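Regulatory protein RecX (PDB 3E3V) probably modulates the activity of the recombinase RecA, this chain being the part of the RecX-family protein that holds its three tandem three-helix domains. Local coordinates at residues 16-21 / 51-55; 35-39 / 56-60; 71-76 / 106-110; 83-88 / 148-152; 139-143 / 156-160. All coordinates share one frame; numbering follows the deposited sequence.

Contact 1. Residues 16-21 / 51-55; sequences DISKGY and YISEI
Ile55 lies over the ring of Tyr21, its CG1 4.1 Å from the ring centroid and 9° off the normal, a CH-pi contact in which the two side chains run past each other in opposite directions. Its branch methyl CG2 reaches the same ring at CD1, 3.7 Å away. With CG1 anti to the carbonyl carbon (chi1 -61°) and the chain extended, CD1 of Ile55 is carried on to helix 14-29, where it rests 3.6 Å from Gly20 CA; a side chain at Gly20 would occupy that spot. One turn back, Ile17 crosses the Tyr51 ring at about a right angle, CG1 standing 3.5 Å from Tyr51 CD1, while its CD1 meets the carboxylate end of Glu54. Asp16 OD1 approaches the Tyr51 ring obliquely, 3.3 Å from CD2, with carboxylate and ring planes steeply inclined. With an alanine in place of Tyr21, CG1 and CG2 of Ile55 would probably lose their aromatic cover, leaving a gap beside helix 49-61. The two helix segments cross at -50° with axes 9.9 Å apart, and what joins them is apolar and aromatic packing without hydrogen bonds, so the fit depends on shape, with the carboxylates of Asp16 and Glu54 at its border.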
# COMPACT_ATOMS: atom_id res chain seq x y z
N ASP A 16 34.18 -3.13 -0.53
CA ASP A 16 33.09 -2.36 0.05
C ASP A 16 31.85 -2.54 -0.82
O ASP A 16 30.79 -2.89 -0.34
CB ASP A 16 33.47 -0.87 0.08
CG ASP A 16 32.76 -0.11 1.18
OD1 ASP A 16 32.71 1.14 1.10
OD2 ASP A 16 32.25 -0.76 2.12
N ILE A 17 32.01 -2.28 -2.11
CA ILE A 17 30.93 -2.42 -3.07
C ILE A 17 30.46 -3.88 -3.10
O ILE A 17 29.28 -4.17 -3.30
CB ILE A 17 31.41 -1.98 -4.48
CG1 ILE A 17 31.95 -0.55 -4.40
CG2 ILE A 17 30.28 -2.06 -5.48
CD1 ILE A 17 32.61 -0.05 -5.67
N SER A 18 31.40 -4.79 -2.86
CA SER A 18 31.12 -6.21 -2.85
C SER A 18 30.22 -6.59 -1.68
O SER A 18 29.22 -7.29 -1.85
CB SER A 18 32.42 -7.00 -2.76
OG SER A 18 32.17 -8.38 -2.60
N LYS A 19 30.59 -6.14 -0.48
CA LYS A 19 29.78 -6.44 0.69
C LYS A 19 28.40 -5.81 0.51
O LYS A 19 27.40 -6.34 0.98
CB LYS A 19 30.45 -5.88 1.96
CG LYS A 19 31.83 -6.48 2.26
CD LYS A 19 32.44 -5.90 3.53
CE LYS A 19 32.07 -6.71 4.76
NZ LYS A 19 32.67 -8.08 4.70
N GLY A 20 28.37 -4.68 -0.19
CA GLY A 20 27.12 -3.99 -0.45
C GLY A 20 26.20 -4.78 -1.35
O GLY A 20 25.00 -4.88 -1.08
N TYR A 21 26.74 -5.35 -2.43
CA TYR A 21 25.95 -6.15 -3.35
C TYR A 21 25.45 -7.43 -2.70
O TYR A 21 24.36 -7.90 -3.00
CB TYR A 21 26.75 -6.52 -4.61
CG TYR A 21 26.73 -5.46 -5.70
CD1 TYR A 21 25.53 -5.06 -6.27
CD2 TYR A 21 27.91 -4.87 -6.15
CE1 TYR A 21 25.51 -4.10 -7.27
CE2 TYR A 21 27.89 -3.91 -7.15
CZ TYR A 21 26.69 -3.53 -7.71
OH TYR A 21 26.65 -2.59 -8.72
N TYR A 51 29.04 4.68 -3.10
CA TYR A 51 28.85 3.28 -3.47
C TYR A 51 27.40 2.79 -3.47
O TYR A 51 27.02 1.97 -4.30
CB TYR A 51 29.71 2.41 -2.55
CG TYR A 51 31.17 2.81 -2.56
CD1 TYR A 51 31.89 2.88 -3.75
CD2 TYR A 51 31.84 3.11 -1.37
CE1 TYR A 51 33.23 3.24 -3.77
CE2 TYR A 51 33.18 3.48 -1.37
CZ TYR A 51 33.87 3.54 -2.58
OH TYR A 51 35.20 3.90 -2.60
N ILE A 52 26.59 3.29 -2.54
CA ILE A 52 25.19 2.89 -2.46
C ILE A 52 24.50 3.19 -3.79
O ILE A 52 23.77 2.35 -4.33
CB ILE A 52 24.45 3.65 -1.34
CG1 ILE A 52 24.87 3.11 0.02
CG2 ILE A 52 22.94 3.53 -1.52
CD1 ILE A 52 24.19 3.77 1.20
N SER A 53 24.75 4.38 -4.32
CA SER A 53 24.17 4.79 -5.58
C SER A 53 24.57 3.88 -6.73
O SER A 53 23.76 3.60 -7.62
CB SER A 53 24.60 6.22 -5.90
OG SER A 53 24.14 6.58 -7.19
N GLU A 54 25.82 3.42 -6.73
CA GLU A 54 26.30 2.54 -7.78
C GLU A 54 25.55 1.21 -7.69
O GLU A 54 25.08 0.67 -8.69
CB GLU A 54 27.81 2.30 -7.63
CG GLU A 54 28.44 1.51 -8.77
CD GLU A 54 29.89 1.11 -8.47
OE1 GLU A 54 30.67 2.00 -8.06
OE2 GLU A 54 30.23 -0.08 -8.65
N ILE A 55 25.43 0.70 -6.47
CA ILE A 55 24.74 -0.56 -6.21
C ILE A 55 23.26 -0.48 -6.57
O ILE A 55 22.72 -1.36 -7.24
CB ILE A 55 24.89 -0.96 -4.73
CG1 ILE A 55 26.37 -1.15 -4.41
CG2 ILE A 55 24.11 -2.24 -4.42
CD1 ILE A 55 26.65 -1.47 -2.96

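Contact 2. Residues 35-39 / 56-60; sequences RKEVE and INKLI
Arg35 lays its guanidinium over two isoleucines of helix 49-61: CG2 of Ile56 lies 3.5 Å from NE, and CD1 of Ile60 lies 3.8 Å from NH1, both over one face of the group. The chain reaches them because it is stretched from CG to NE, with CG anti to the backbone N (chi1 171°). At its edge the guanidinium is held by Glu39 of its own helical turn: NE donates to OE2 at 2.6 Å with an N-H...O angle of 160°, and a weak bond from NH2 goes to the same oxygen. OE2 is met on the syn side, somewhat out of the carboxylate plane, so this salt bridge fixes the rotation of the group while the methyls pack on its face. Deeper in, Val38 and Ile56 slide past each other in opposite directions, CG1 of Val38 standing 3.9 Å from CD1 of Ile56 and 4.2 Å from CD1 of Leu59. Helix 14-29 adds Tyr27 and Leu28 against Val38 and Ala24 against Leu59, which places these residues in the core of the first three-helix domain. The segments run at 141° to each other. Chemically, a buried aliphatic centre is bordered by an ion pair that probably offsets the arginine's charge within its own helix, so that it can lie on apolar neighbours at little cost.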
# COMPACT_ATOMS: atom_id res chain seq x y z
N ARG A 35 13.03 0.94 -3.22
CA ARG A 35 14.38 1.44 -3.44
C ARG A 35 14.93 1.99 -2.13
O ARG A 35 16.04 1.65 -1.72
CB ARG A 35 14.37 2.55 -4.50
CG ARG A 35 15.70 3.28 -4.63
CD ARG A 35 15.68 4.29 -5.77
NE ARG A 35 16.93 5.04 -5.83
CZ ARG A 35 17.32 5.79 -6.86
NH1 ARG A 35 16.55 5.89 -7.94
NH2 ARG A 35 18.47 6.44 -6.81
N LYS A 36 14.14 2.82 -1.46
CA LYS A 36 14.57 3.43 -0.20
C LYS A 36 14.87 2.41 0.90
O LYS A 36 15.78 2.62 1.71
CB LYS A 36 13.52 4.44 0.28
CG LYS A 36 14.09 5.51 1.21
CD LYS A 36 13.00 6.23 1.98
CE LYS A 36 13.60 7.20 2.98
NZ LYS A 36 12.55 7.80 3.85
N GLU A 37 14.12 1.31 0.95
CA GLU A 37 14.36 0.28 1.96
C GLU A 37 15.76 -0.30 1.80
O GLU A 37 16.43 -0.61 2.79
CB GLU A 37 13.34 -0.86 1.83
CG GLU A 37 12.02 -0.64 2.55
CD GLU A 37 11.12 -1.85 2.46
OE1 GLU A 37 10.75 -2.23 1.33
OE2 GLU A 37 10.78 -2.43 3.51
N VAL A 38 16.20 -0.46 0.56
CA VAL A 38 17.53 -0.98 0.28
C VAL A 38 18.52 0.17 0.39
O VAL A 38 19.60 0.03 0.95
CB VAL A 38 17.62 -1.57 -1.16
CG1 VAL A 38 19.00 -2.16 -1.40
CG2 VAL A 38 16.57 -2.64 -1.35
N GLU A 39 18.12 1.32 -0.14
CA GLU A 39 18.92 2.53 -0.14
C GLU A 39 19.43 2.87 1.26
O GLU A 39 20.54 3.39 1.42
CB GLU A 39 18.09 3.68 -0.70
CG GLU A 39 18.88 4.67 -1.51
CD GLU A 39 18.00 5.42 -2.48
OE1 GLU A 39 16.97 6.00 -2.05
OE2 GLU A 39 18.35 5.44 -3.68
N ILE A 56 22.60 0.60 -6.15
CA ILE A 56 21.18 0.80 -6.42
C ILE A 56 20.85 0.87 -7.91
O ILE A 56 19.90 0.24 -8.36
CB ILE A 56 20.66 2.09 -5.74
CG1 ILE A 56 20.78 1.97 -4.21
CG2 ILE A 56 19.20 2.35 -6.14
CD1 ILE A 56 19.98 0.84 -3.61
N ASN A 57 21.62 1.63 -8.68
CA ASN A 57 21.39 1.74 -10.11
C ASN A 57 21.55 0.40 -10.81
O ASN A 57 20.80 0.07 -11.73
CB ASN A 57 22.34 2.76 -10.74
CG ASN A 57 21.98 4.18 -10.37
OD1 ASN A 57 20.83 4.60 -10.52
ND2 ASN A 57 22.96 4.93 -9.89
N LYS A 58 22.55 -0.35 -10.39
CA LYS A 58 22.80 -1.66 -10.97
C LYS A 58 21.61 -2.56 -10.66
O LYS A 58 21.10 -3.26 -11.54
CB LYS A 58 24.08 -2.26 -10.37
CG LYS A 58 24.43 -3.66 -10.88
CD LYS A 58 24.44 -3.72 -12.39
CE LYS A 58 25.35 -4.83 -12.87
NZ LYS A 58 26.76 -4.59 -12.43
N LEU A 59 21.15 -2.54 -9.41
CA LEU A 59 20.01 -3.35 -9.02
C LEU A 59 18.76 -2.95 -9.79
O LEU A 59 17.94 -3.79 -10.16
CB LEU A 59 19.74 -3.22 -7.52
CG LEU A 59 20.85 -3.75 -6.61
CD1 LEU A 59 20.44 -3.56 -5.14
CD2 LEU A 59 21.11 -5.21 -6.90
N ILE A 60 18.59 -1.65 -10.05
CA ILE A 60 17.44 -1.19 -10.81
C ILE A 60 17.55 -1.71 -12.23
O ILE A 60 16.57 -2.14 -12.83
CB ILE A 60 17.37 0.35 -10.84
CG1 ILE A 60 17.09 0.89 -9.43
CG2 ILE A 60 16.31 0.79 -11.85
CD1 ILE A 60 17.23 2.39 -9.33

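Contact 3. Residues 71-76 / 106-110; sequences AESYVR and ALILY
This is apolar packing within the second three-helix domain, of helix 67-81 against residues 106-110, which include a type I beta turn from Leu107 to Tyr110. At the closest point the backbones come within 4.9 Å, measured between CA of Glu72 and CA of Ala106, an approach that the small side chains of Ala71 and Ala106 permit; their CB atoms touch at 3.7 Å. One turn on from Ala71, Val75 places its CG1 3.7 Å from the carbonyl O of Ala106 and also against CB of Leu109, while its CG2 meets CD2 of Leu107 at 4.0 Å, the two side chains crossing at about a right angle. CG1 is anti to the backbone N (chi1 164°), which turns the two methyls toward different neighbours. Leu109 lies within the turn, and its CD1 is received between two side chains of helix 67-81: CG of Glu72 at 3.6 Å and the guanidinium of Arg76. Leu109 CD1 stands over the centre of that guanidinium, 3.6 Å from Arg76 CZ. Arg76 and Glu72 form only a long ion pair, whereas OE2 of Glu72 has a salt bridge to Lys68. Tyr110 also reaches helix 112-129. Helix 67-81 against helix 100-107, with Leu107 and Tyr110 also resting on Ile89 of helix 86-94, is consistent with the three-helix domain of the RecX family, assigned to the helix-turn-helix clan.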
# COMPACT_ATOMS: atom_id res chain seq x y z
N ALA A 71 4.91 -1.20 -5.59
CA ALA A 71 3.63 -0.54 -5.33
C ALA A 71 2.43 -1.29 -5.88
O ALA A 71 1.39 -1.38 -5.23
CB ALA A 71 3.67 0.90 -5.87
N GLU A 72 2.54 -1.82 -7.09
CA GLU A 72 1.42 -2.54 -7.68
C GLU A 72 1.07 -3.83 -6.93
O GLU A 72 -0.11 -4.12 -6.72
CB GLU A 72 1.69 -2.84 -9.15
CG GLU A 72 1.14 -1.77 -10.07
CD GLU A 72 1.50 -1.99 -11.53
OE1 GLU A 72 1.45 -3.16 -11.98
OE2 GLU A 72 1.81 -1.00 -12.22
N SER A 73 2.07 -4.59 -6.52
CA SER A 73 1.81 -5.82 -5.80
C SER A 73 1.27 -5.50 -4.40
O SER A 73 0.40 -6.21 -3.88
CB SER A 73 3.08 -6.66 -5.70
OG SER A 73 4.09 -5.92 -5.05
N TYR A 74 1.77 -4.43 -3.79
CA TYR A 74 1.27 -4.05 -2.47
C TYR A 74 -0.22 -3.75 -2.59
O TYR A 74 -1.02 -4.26 -1.81
CB TYR A 74 2.00 -2.81 -1.94
CG TYR A 74 1.53 -2.43 -0.54
CD1 TYR A 74 1.77 -3.26 0.56
CD2 TYR A 74 0.79 -1.26 -0.33
CE1 TYR A 74 1.28 -2.95 1.83
CE2 TYR A 74 0.29 -0.94 0.94
CZ TYR A 74 0.55 -1.79 2.01
OH TYR A 74 0.04 -1.50 3.25
N VAL A 75 -0.58 -2.94 -3.59
CA VAL A 75 -1.98 -2.57 -3.83
C VAL A 75 -2.85 -3.80 -4.07
O VAL A 75 -3.95 -3.92 -3.52
CB VAL A 75 -2.09 -1.60 -5.05
CG1 VAL A 75 -3.55 -1.54 -5.56
CG2 VAL A 75 -1.63 -0.22 -4.65
N ARG A 76 -2.37 -4.73 -4.87
CA ARG A 76 -3.13 -5.95 -5.13
C ARG A 76 -3.29 -6.74 -3.83
O ARG A 76 -4.37 -7.25 -3.52
CB ARG A 76 -2.42 -6.80 -6.20
CG ARG A 76 -2.41 -6.16 -7.59
CD ARG A 76 -2.13 -7.20 -8.69
NE ARG A 76 -2.31 -6.65 -10.04
CZ ARG A 76 -1.35 -6.05 -10.74
NH1 ARG A 76 -0.14 -5.91 -10.22
NH2 ARG A 76 -1.61 -5.57 -11.95
N ALA A 106 -0.18 3.22 -9.13
CA ALA A 106 -0.50 1.89 -8.66
C ALA A 106 -1.93 1.77 -8.14
O ALA A 106 -2.60 0.75 -8.36
CB ALA A 106 0.49 1.48 -7.58
N LEU A 107 -2.41 2.81 -7.45
CA LEU A 107 -3.75 2.78 -6.89
C LEU A 107 -4.84 2.75 -7.93
O LEU A 107 -6.00 2.44 -7.64
CB LEU A 107 -3.93 3.96 -5.92
CG LEU A 107 -3.36 3.61 -4.53
CD1 LEU A 107 -3.17 4.86 -3.66
CD2 LEU A 107 -4.32 2.61 -3.87
N ILE A 108 -4.47 3.04 -9.17
CA ILE A 108 -5.42 3.00 -10.27
C ILE A 108 -6.01 1.59 -10.37
O ILE A 108 -7.11 1.41 -10.90
CB ILE A 108 -4.74 3.35 -11.60
CG1 ILE A 108 -4.19 4.78 -11.54
CG2 ILE A 108 -5.72 3.17 -12.74
CD1 ILE A 108 -5.24 5.83 -11.23
N LEU A 109 -5.28 0.59 -9.87
CA LEU A 109 -5.77 -0.79 -9.92
C LEU A 109 -6.96 -1.00 -8.99
O LEU A 109 -7.75 -1.92 -9.20
CB LEU A 109 -4.65 -1.77 -9.57
CG LEU A 109 -3.44 -1.82 -10.51
CD1 LEU A 109 -2.33 -2.65 -9.86
CD2 LEU A 109 -3.85 -2.41 -11.86
N TYR A 110 -7.08 -0.17 -7.96
CA TYR A 110 -8.20 -0.32 -7.03
C TYR A 110 -9.37 0.48 -7.58
O TYR A 110 -9.67 1.57 -7.11
CB TYR A 110 -7.82 0.18 -5.63
CG TYR A 110 -8.60 -0.49 -4.52
CD1 TYR A 110 -9.69 -1.30 -4.82
CD2 TYR A 110 -8.24 -0.33 -3.19
CE1 TYR A 110 -10.39 -1.94 -3.84
CE2 TYR A 110 -8.94 -0.97 -2.19
CZ TYR A 110 -10.02 -1.78 -2.51
OH TYR A 110 -10.73 -2.44 -1.52

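Contact 4. Residues 83-88 / 148-152; sequences DKGPKV and TKGFS
Gly85 and Gly150 meet backbone to backbone where the second and third three-helix domains join, Gly85 as N-cap of helix 86-94 and Gly150 in a Schellman motif that closes helix 135-148. Here packing is tight: Gly85 CA and Gly150 CA are 4.1 Å apart, and a CB on either would collide with the other segment. Gly85 N donates to Lys149 O at 2.6 Å, nearly straight (173°), and Lys87 N donates to Gly150 O at 3.1 Å. Gly85 CA sits over one face of the Phe151 ring, 3.6 Å from its centroid, in a CH-pi contact, while Asp83 O comes to the ring edge. One end is polar but still close: Lys149 NZ bonds OD2 of Asp83 at 2.8 Å from above the carboxylate plane, and Lys84 NZ meets OD1 of Asp83 nearly along its C-O axis. An asparagine in place of Asp83 would probably leave the ammonium groups of Lys84 and Lys149 without the negative charge they share. The loose side is the other end, where exposed Lys87 stretches out along Gly150, its NZ linked only weakly to a water, and that water donates to Phe151 O at 3.0 Å.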
# COMPACT_ATOMS: atom_id res chain seq x y z
N ASP A 83 -9.14 -4.62 4.48
CA ASP A 83 -10.37 -3.86 4.39
C ASP A 83 -10.02 -2.39 4.25
O ASP A 83 -10.88 -1.53 4.44
CB ASP A 83 -11.21 -4.08 5.65
CG ASP A 83 -10.42 -3.80 6.93
OD1 ASP A 83 -9.23 -3.43 6.83
OD2 ASP A 83 -10.99 -3.96 8.03
N LYS A 84 -8.77 -2.10 3.90
CA LYS A 84 -8.29 -0.71 3.75
C LYS A 84 -8.61 -0.08 2.38
O LYS A 84 -8.62 -0.76 1.36
CB LYS A 84 -6.78 -0.64 4.01
CG LYS A 84 -6.35 -1.12 5.40
CD LYS A 84 -7.19 -0.46 6.49
CE LYS A 84 -6.70 -0.86 7.87
NZ LYS A 84 -6.65 -2.34 8.00
N GLY A 85 -8.88 1.23 2.40
CA GLY A 85 -9.19 1.95 1.18
C GLY A 85 -7.95 2.64 0.63
O GLY A 85 -6.91 2.62 1.29
N PRO A 86 -8.03 3.28 -0.55
CA PRO A 86 -6.93 3.98 -1.21
C PRO A 86 -6.06 4.87 -0.35
O PRO A 86 -4.83 4.81 -0.44
CB PRO A 86 -7.64 4.78 -2.32
CG PRO A 86 -8.82 3.91 -2.64
CD PRO A 86 -9.30 3.52 -1.26
N LYS A 87 -6.69 5.70 0.48
CA LYS A 87 -5.92 6.62 1.30
C LYS A 87 -4.97 5.98 2.30
O LYS A 87 -3.87 6.48 2.52
CB LYS A 87 -6.85 7.59 2.03
CG LYS A 87 -7.67 8.47 1.09
CD LYS A 87 -8.48 9.46 1.91
CE LYS A 87 -9.59 10.11 1.10
NZ LYS A 87 -10.51 10.84 2.02
N VAL A 88 -5.40 4.88 2.93
CA VAL A 88 -4.53 4.22 3.89
C VAL A 88 -3.48 3.42 3.12
O VAL A 88 -2.31 3.37 3.50
CB VAL A 88 -5.33 3.29 4.85
CG1 VAL A 88 -4.37 2.49 5.72
CG2 VAL A 88 -6.23 4.15 5.76
N THR A 148 -12.19 6.15 8.18
CA THR A 148 -10.93 5.87 8.87
C THR A 148 -10.12 4.78 8.17
O THR A 148 -8.91 4.66 8.37
CB THR A 148 -11.17 5.49 10.36
OG1 THR A 148 -11.98 4.31 10.44
CG2 THR A 148 -11.88 6.62 11.07
N LYS A 149 -10.80 3.98 7.34
CA LYS A 149 -10.14 2.92 6.59
C LYS A 149 -9.57 3.42 5.25
O LYS A 149 -8.93 2.66 4.54
CB LYS A 149 -11.12 1.77 6.33
CG LYS A 149 -11.24 0.83 7.52
CD LYS A 149 -12.24 -0.28 7.26
CE LYS A 149 -12.62 -0.98 8.55
NZ LYS A 149 -11.42 -1.45 9.30
N GLY A 150 -9.82 4.67 4.90
CA GLY A 150 -9.26 5.18 3.66
C GLY A 150 -10.15 5.37 2.45
O GLY A 150 -9.66 5.80 1.41
N PHE A 151 -11.43 5.06 2.56
CA PHE A 151 -12.33 5.24 1.41
C PHE A 151 -12.82 6.68 1.32
O PHE A 151 -13.02 7.35 2.33
CB PHE A 151 -13.52 4.28 1.52
CG PHE A 151 -13.13 2.83 1.36
CD1 PHE A 151 -12.89 2.30 0.09
CD2 PHE A 151 -12.97 2.00 2.47
CE1 PHE A 151 -12.50 0.96 -0.07
CE2 PHE A 151 -12.58 0.67 2.33
CZ PHE A 151 -12.34 0.14 1.06
N SER A 152 -12.99 7.17 0.10
CA SER A 152 -13.43 8.55 -0.11
C SER A 152 -14.94 8.71 0.08
O SER A 152 -15.71 7.74 -0.00
CB SER A 152 -13.08 9.02 -1.53
OG SER A 152 -13.97 8.44 -2.46
O HOH W 1 -10.91 8.37 4.14

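Contact 5. Residues 139-143 / 156-160; sequences QNKIK and IDTII
Helical segments 139-143 and 156-160 run at 137° to each other with axes 11.0 Å apart, closest at Lys143 and Ile156, whose CA atoms are 6.4 Å apart. Ile160 is the most deeply covered residue and is approached by three side chains. Gln139 brings the end of its extended chain obliquely to the branch methyl CG2 of Ile160, though the approach of its NE2 is doubtfully short. Ile142 offers CG2 to CD1 of Ile160 at 4.3 Å, a looser touch on the inner side. Lys143 passes at about a right angle, its CE and NZ both 4.0 Å from CG1 of Ile160. The aliphatic part of the lysine also covers Ile156, CG lying 3.7 Å from CG2. Its chain is extended as far as CE and then bends at chi4 (-66°), which directs NZ toward Asp157, where it forms a salt bridge of 3.5 Å to OD1. The methylenes thus work as apolar cover while the ammonium group stays beside exposed Asp157. Helix 112-129 completes the core: Ala123 and Leu126 touch Ile142, and Ala123 also meets Ile159. Two helices nearer antiparallel than parallel, joined by a short loop and backed by a third, make up the compact three-helix bundle of the third RecX domain, which belongs to the helix-turn-helix clan.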
# COMPACT_ATOMS: atom_id res chain seq x y z
N GLN A 139 -25.91 4.48 9.85
CA GLN A 139 -25.13 4.92 8.70
C GLN A 139 -23.96 5.83 9.08
O GLN A 139 -22.90 5.78 8.44
CB GLN A 139 -26.02 5.65 7.68
CG GLN A 139 -27.12 4.76 7.12
CD GLN A 139 -27.60 5.24 5.76
OE1 GLN A 139 -27.75 6.44 5.52
NE2 GLN A 139 -27.84 4.29 4.86
N ASN A 140 -24.15 6.64 10.11
CA ASN A 140 -23.08 7.53 10.57
C ASN A 140 -21.88 6.69 11.01
O ASN A 140 -20.74 6.97 10.65
CB ASN A 140 -23.54 8.39 11.74
CG ASN A 140 -24.54 9.45 11.33
OD1 ASN A 140 -24.34 10.16 10.35
ND2 ASN A 140 -25.62 9.58 12.09
N LYS A 141 -22.15 5.66 11.81
CA LYS A 141 -21.08 4.78 12.29
C LYS A 141 -20.40 4.08 11.12
O LYS A 141 -19.19 3.94 11.10
CB LYS A 141 -21.63 3.73 13.27
CG LYS A 141 -22.06 4.26 14.63
CD LYS A 141 -22.63 3.12 15.47
CE LYS A 141 -22.96 3.54 16.90
NZ LYS A 141 -23.91 4.68 16.91
N ILE A 142 -21.19 3.62 10.15
CA ILE A 142 -20.62 2.93 9.00
C ILE A 142 -19.75 3.87 8.15
O ILE A 142 -18.64 3.52 7.77
CB ILE A 142 -21.74 2.26 8.14
CG1 ILE A 142 -22.41 1.14 8.95
CG2 ILE A 142 -21.15 1.67 6.87
CD1 ILE A 142 -23.68 0.57 8.31
N LYS A 143 -20.26 5.07 7.86
CA LYS A 143 -19.51 6.05 7.08
C LYS A 143 -18.18 6.37 7.77
O LYS A 143 -17.14 6.48 7.13
CB LYS A 143 -20.31 7.35 6.94
CG LYS A 143 -21.48 7.26 5.98
CD LYS A 143 -22.59 8.23 6.37
CE LYS A 143 -23.68 8.28 5.32
NZ LYS A 143 -23.15 8.86 4.05
N ILE A 156 -18.05 6.07 -0.47
CA ILE A 156 -18.87 5.73 0.70
C ILE A 156 -20.36 5.98 0.40
O ILE A 156 -21.22 5.17 0.77
CB ILE A 156 -18.39 6.54 1.95
CG1 ILE A 156 -16.97 6.08 2.33
CG2 ILE A 156 -19.33 6.33 3.12
CD1 ILE A 156 -16.36 6.84 3.48
N ASP A 157 -20.67 7.07 -0.29
CA ASP A 157 -22.06 7.37 -0.65
C ASP A 157 -22.61 6.28 -1.56
O ASP A 157 -23.77 5.89 -1.46
CB ASP A 157 -22.15 8.72 -1.38
CG ASP A 157 -21.97 9.89 -0.45
OD1 ASP A 157 -22.20 9.73 0.76
OD2 ASP A 157 -21.60 10.98 -0.94
N THR A 158 -21.78 5.80 -2.47
CA THR A 158 -22.19 4.74 -3.38
C THR A 158 -22.38 3.44 -2.60
O THR A 158 -23.29 2.65 -2.88
CB THR A 158 -21.14 4.56 -4.49
OG1 THR A 158 -20.99 5.81 -5.17
CG2 THR A 158 -21.56 3.48 -5.51
N ILE A 159 -21.53 3.21 -1.60
CA ILE A 159 -21.63 2.01 -0.77
C ILE A 159 -22.95 2.05 0.01
O ILE A 159 -23.67 1.05 0.10
CB ILE A 159 -20.46 1.92 0.22
CG1 ILE A 159 -19.17 1.54 -0.53
CG2 ILE A 159 -20.78 0.91 1.32
CD1 ILE A 159 -17.88 1.77 0.28
N ILE A 160 -23.26 3.22 0.57
CA ILE A 160 -24.49 3.43 1.34
C ILE A 160 -25.73 3.20 0.47
O ILE A 160 -26.72 2.62 0.93
CB ILE A 160 -24.55 4.86 1.93
CG1 ILE A 160 -23.41 5.06 2.93
CG2 ILE A 160 -25.89 5.09 2.62
CD1 ILE A 160 -23.43 4.09 4.09

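The five contacts follow the elongated, all-helical chain from one end to the other. Contacts 1 and 2 share helix 49-61, with centres about 10 Å apart, and touch where Tyr21 OH lies 3.1 Å from Lys58 CB. Contact 3 stands apart from contact 2, nearest atoms about 9 Å away, along the passage from helix 49-61 to helix 67-81. Contacts 3 and 4 touch again: Tyr110 CE2 packs 3.6 Å from Lys84 O, and Tyr110 OH also nears Phe151. Phe151 O then meets Ile156 CD1 at 3.6 Å, tying contact 4 to contact 5. Contacts 1 and 5 lie about 51 Å apart between centres, on opposite sides of the chain's centre.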